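Type II secretion ATPase XpsE (Xanthomonas campestris, PDB 2D28) belongs to the GspE family of motor ATPases that serve the bacterial type II secretion machinery, represented here by its N-terminal domain. Local coordinates at residues Asp53-Cys58 with Leu132-Arg137. The protein carries 1 engineered substitution. Residues are numbered along the deposited sequence; the frame is centred on the assembly and turned at random.
Sequences DHAETC and LHVGLR
Ala55 packs against Val134 and Leu136 where helix 51-62 lies against the MshEN domain, an alpha/beta unit that here contributes strand 130-134 and the turn leading from it into helix 137-147. The methyl side chain of Ala55 suits a close approach: its CA lies 5.6 Å from the CA of Leu136.

The apolar contacts gather around that methyl. Ala55 CB is 3.8 Å from Leu136 CD1 and 3.9 Å from Val134 CG1. Val134 sends CG1 anti to its own backbone nitrogen (chi1 -176°), which lays this branch along the helix surface, 3.5 Å from Ala55 O and 4.3 Å from Cys58 CB, close to one turn on. A beta-branched residue fits the strand, and one of its two methyls covers the helix here. Leu136 occupies the N-cap position of helix 137-147, and its side chain serves in apolar packing: it reaches back to Ala55 and also touches Glu51 and Arg52, covering the start of helix 51-62.

His54 and Arg137 meet edge to edge, and their polar link runs through Asp112. With CG anti to the backbone nitrogen (chi1 176°), the imidazole is placed where its CD2 edge meets the arginine. Arg137 NH1 lies near the ring plane, 3.2 Å from His54 CD2, and CD2 in turn lies in the plane of the guanidinium; the two planes are 23° apart, so the groups are roughly coplanar. The carboxylate of Asp112 would be expected to offset the positive charge of the arginine beside the ring. Its OD1 is hydrogen-bonded to His54 NE2 and forms a salt bridge with Arg137 NH1, so that one oxygen serves both side chains and probably holds them together.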
ATOM      1  N   ASP A  53       0.349 -11.875  -0.541  1.00 11.44           N
ATOM      2  CA  ASP A  53       1.390 -11.984  -1.541  1.00 11.77           C
ATOM      3  C   ASP A  53       1.602 -10.640  -2.245  1.00 12.11           C
ATOM      4  O   ASP A  53       2.727 -10.350  -2.636  1.00 12.00           O
ATOM      5  CB  ASP A  53       1.036 -12.987  -2.613  1.00 11.22           C
ATOM      6  CG  ASP A  53       1.235 -14.461  -2.161  1.00 17.03           C
ATOM      7  OD1 ASP A  53       2.019 -14.718  -1.254  1.00 15.28           O
ATOM      8  OD2 ASP A  53       0.591 -15.378  -2.694  1.00 12.15           O
ATOM      9  N   HIS A  54       0.537  -9.857  -2.392  1.00 12.24           N
ATOM     10  CA  HIS A  54       0.671  -8.474  -2.864  1.00 12.24           C
ATOM     11  C   HIS A  54       1.603  -7.683  -1.939  1.00 11.34           C
ATOM     12  O   HIS A  54       2.673  -7.160  -2.383  1.00 12.94           O
ATOM     13  CB  HIS A  54      -0.681  -7.785  -3.046  1.00 12.54           C
ATOM     14  CG  HIS A  54      -0.537  -6.337  -3.427  1.00 23.04           C
ATOM     15  ND1 HIS A  54       0.688  -5.766  -3.663  1.00 43.58           N
ATOM     16  CD2 HIS A  54      -1.428  -5.352  -3.615  1.00 38.34           C
ATOM     17  CE1 HIS A  54       0.534  -4.487  -3.964  1.00 42.22           C
ATOM     18  NE2 HIS A  54      -0.735  -4.198  -3.897  1.00 29.78           N
ATOM     19  N   ALA A  55       1.251  -7.611  -0.664  1.00 11.48           N
ATOM     20  CA  ALA A  55       2.062  -6.917   0.362  1.00 12.60           C
ATOM     21  C   ALA A  55       3.500  -7.428   0.381  1.00 14.04           C
ATOM     22  O   ALA A  55       4.505  -6.646   0.360  1.00 13.74           O
ATOM     23  CB  ALA A  55       1.430  -7.078   1.775  1.00 12.37           C
ATOM     24  N   GLU A  56       3.640  -8.754   0.476  1.00 14.55           N
ATOM     25  CA  GLU A  56       4.959  -9.357   0.487  1.00 15.93           C
ATOM     26  C   GLU A  56       5.908  -8.947  -0.608  1.00 15.57           C
ATOM     27  O   GLU A  56       7.114  -8.584  -0.369  1.00 14.43           O
ATOM     28  CB  GLU A  56       4.823 -10.892   0.393  1.00 17.12           C
ATOM     29  CG  GLU A  56       6.166 -11.608   0.576  1.00 19.93           C
ATOM     30  CD  GLU A  56       6.455 -11.980   2.022  1.00 29.52           C
ATOM     31  OE1 GLU A  56       5.703 -11.485   2.928  1.00 30.16           O
ATOM     32  OE2 GLU A  56       7.413 -12.782   2.238  1.00 25.56           O
ATOM     33  N   THR A  57       5.370  -8.998  -1.824  1.00 14.13           N
ATOM     34  CA  THR A  57       6.129  -8.720  -2.991  1.00 14.23           C
ATOM     35  C   THR A  57       6.475  -7.228  -3.108  1.00 13.70           C
ATOM     36  O   THR A  57       7.577  -6.895  -3.518  1.00 12.37           O
ATOM     37  CB  THR A  57       5.380  -9.242  -4.209  1.00 15.29           C
ATOM     38  OG1 THR A  57       5.099 -10.625  -3.943  1.00 15.96           O
ATOM     39  CG2 THR A  57       6.337  -9.239  -5.431  1.00 16.16           C
ATOM     40  N   CYS A  58       5.494  -6.353  -2.840  1.00 13.46           N
ATOM     41  CA  CYS A  58       5.746  -4.919  -2.763  1.00 12.91           C
ATOM     42  C   CYS A  58       6.927  -4.662  -1.811  1.00 13.33           C
ATOM     43  O   CYS A  58       7.869  -3.954  -2.143  1.00 12.39           O
ATOM     44  CB  CYS A  58       4.499  -4.202  -2.251  1.00 12.02           C
ATOM     45  SG  CYS A  58       3.227  -4.049  -3.470  1.00 14.82           S
ATOM     46  N   LEU A 132       7.568   4.764   5.008  1.00 11.09           N
ATOM     47  CA  LEU A 132       6.584   3.868   4.482  1.00 10.92           C
ATOM     48  C   LEU A 132       6.687   2.473   5.080  1.00 11.82           C
ATOM     49  O   LEU A 132       7.753   1.925   5.199  1.00 11.35           O
ATOM     50  CB  LEU A 132       6.694   3.760   2.968  1.00 11.00           C
ATOM     51  CG  LEU A 132       6.433   5.093   2.215  1.00 11.04           C
ATOM     52  CD1 LEU A 132       6.659   4.863   0.713  1.00 12.91           C
ATOM     53  CD2 LEU A 132       5.042   5.596   2.592  1.00 11.19           C
ATOM     54  N   HIS A 133       5.535   1.911   5.461  1.00 12.22           N
ATOM     55  CA  HIS A 133       5.450   0.547   5.958  1.00 10.96           C
ATOM     56  C   HIS A 133       4.349  -0.181   5.221  1.00 11.12           C
ATOM     57  O   HIS A 133       3.203   0.335   5.129  1.00 10.17           O
ATOM     58  CB  HIS A 133       5.079   0.584   7.433  1.00 10.98           C
ATOM     59  CG  HIS A 133       6.020   1.372   8.295  1.00  8.97           C
ATOM     60  ND1 HIS A 133       5.716   2.609   8.796  1.00 16.34           N
ATOM     61  CD2 HIS A 133       7.198   1.036   8.855  1.00  2.02           C
ATOM     62  CE1 HIS A 133       6.732   3.048   9.535  1.00 13.27           C
ATOM     63  NE2 HIS A 133       7.664   2.124   9.541  1.00 14.16           N
ATOM     64  N   VAL A 134       4.660  -1.318   4.635  1.00 10.28           N
ATOM     65  CA  VAL A 134       3.683  -2.024   3.810  1.00 11.59           C
ATOM     66  C   VAL A 134       2.755  -2.842   4.755  1.00 11.99           C
ATOM     67  O   VAL A 134       3.187  -3.488   5.741  1.00 12.66           O
ATOM     68  CB  VAL A 134       4.359  -2.958   2.771  1.00 10.77           C
ATOM     69  CG1 VAL A 134       3.333  -3.640   1.830  1.00 12.55           C
ATOM     70  CG2 VAL A 134       5.527  -2.224   2.011  1.00 13.25           C
ATOM     71  N   GLY A 135       1.490  -2.782   4.465  1.00 12.08           N
ATOM     72  CA  GLY A 135       0.466  -3.548   5.177  1.00 10.93           C
ATOM     73  C   GLY A 135      -0.541  -4.153   4.211  1.00 10.15           C
ATOM     74  O   GLY A 135      -0.718  -3.734   3.052  1.00 10.01           O
ATOM     75  N   LEU A 136      -1.143  -5.245   4.662  1.00 10.56           N
ATOM     76  CA  LEU A 136      -2.148  -5.940   3.916  1.00 10.55           C
ATOM     77  C   LEU A 136      -3.382  -4.945   3.858  1.00 11.47           C
ATOM     78  O   LEU A 136      -3.710  -4.200   4.826  1.00 10.81           O
ATOM     79  CB  LEU A 136      -2.545  -7.286   4.570  1.00 12.01           C
ATOM     80  CG  LEU A 136      -1.733  -8.554   4.215  1.00 12.83           C
ATOM     81  CD1 LEU A 136      -0.323  -8.484   4.795  1.00 14.81           C
ATOM     82  CD2 LEU A 136      -2.515  -9.756   4.817  1.00 17.81           C
ATOM     83  N   ARG A 137      -3.899  -4.855   2.658  1.00 10.84           N
ATOM     84  CA  ARG A 137      -4.934  -3.919   2.309  1.00 12.27           C
ATOM     85  C   ARG A 137      -6.070  -3.910   3.341  1.00 13.91           C
ATOM     86  O   ARG A 137      -6.501  -2.846   3.799  1.00 11.41           O
ATOM     87  CB  ARG A 137      -5.477  -4.246   0.923  1.00 12.35           C
ATOM     88  CG  ARG A 137      -6.412  -3.113   0.311  1.00 14.79           C
ATOM     89  CD  ARG A 137      -6.914  -3.436  -1.120  1.00 19.72           C
ATOM     90  NE  ARG A 137      -5.731  -3.771  -1.904  1.00 19.03           N
ATOM     91  CZ  ARG A 137      -4.890  -2.884  -2.402  1.00 18.87           C
ATOM     92  NH1 ARG A 137      -3.784  -3.327  -2.928  1.00 18.31           N
ATOM     93  NH2 ARG A 137      -5.177  -1.571  -2.404  1.00 18.17           N
TER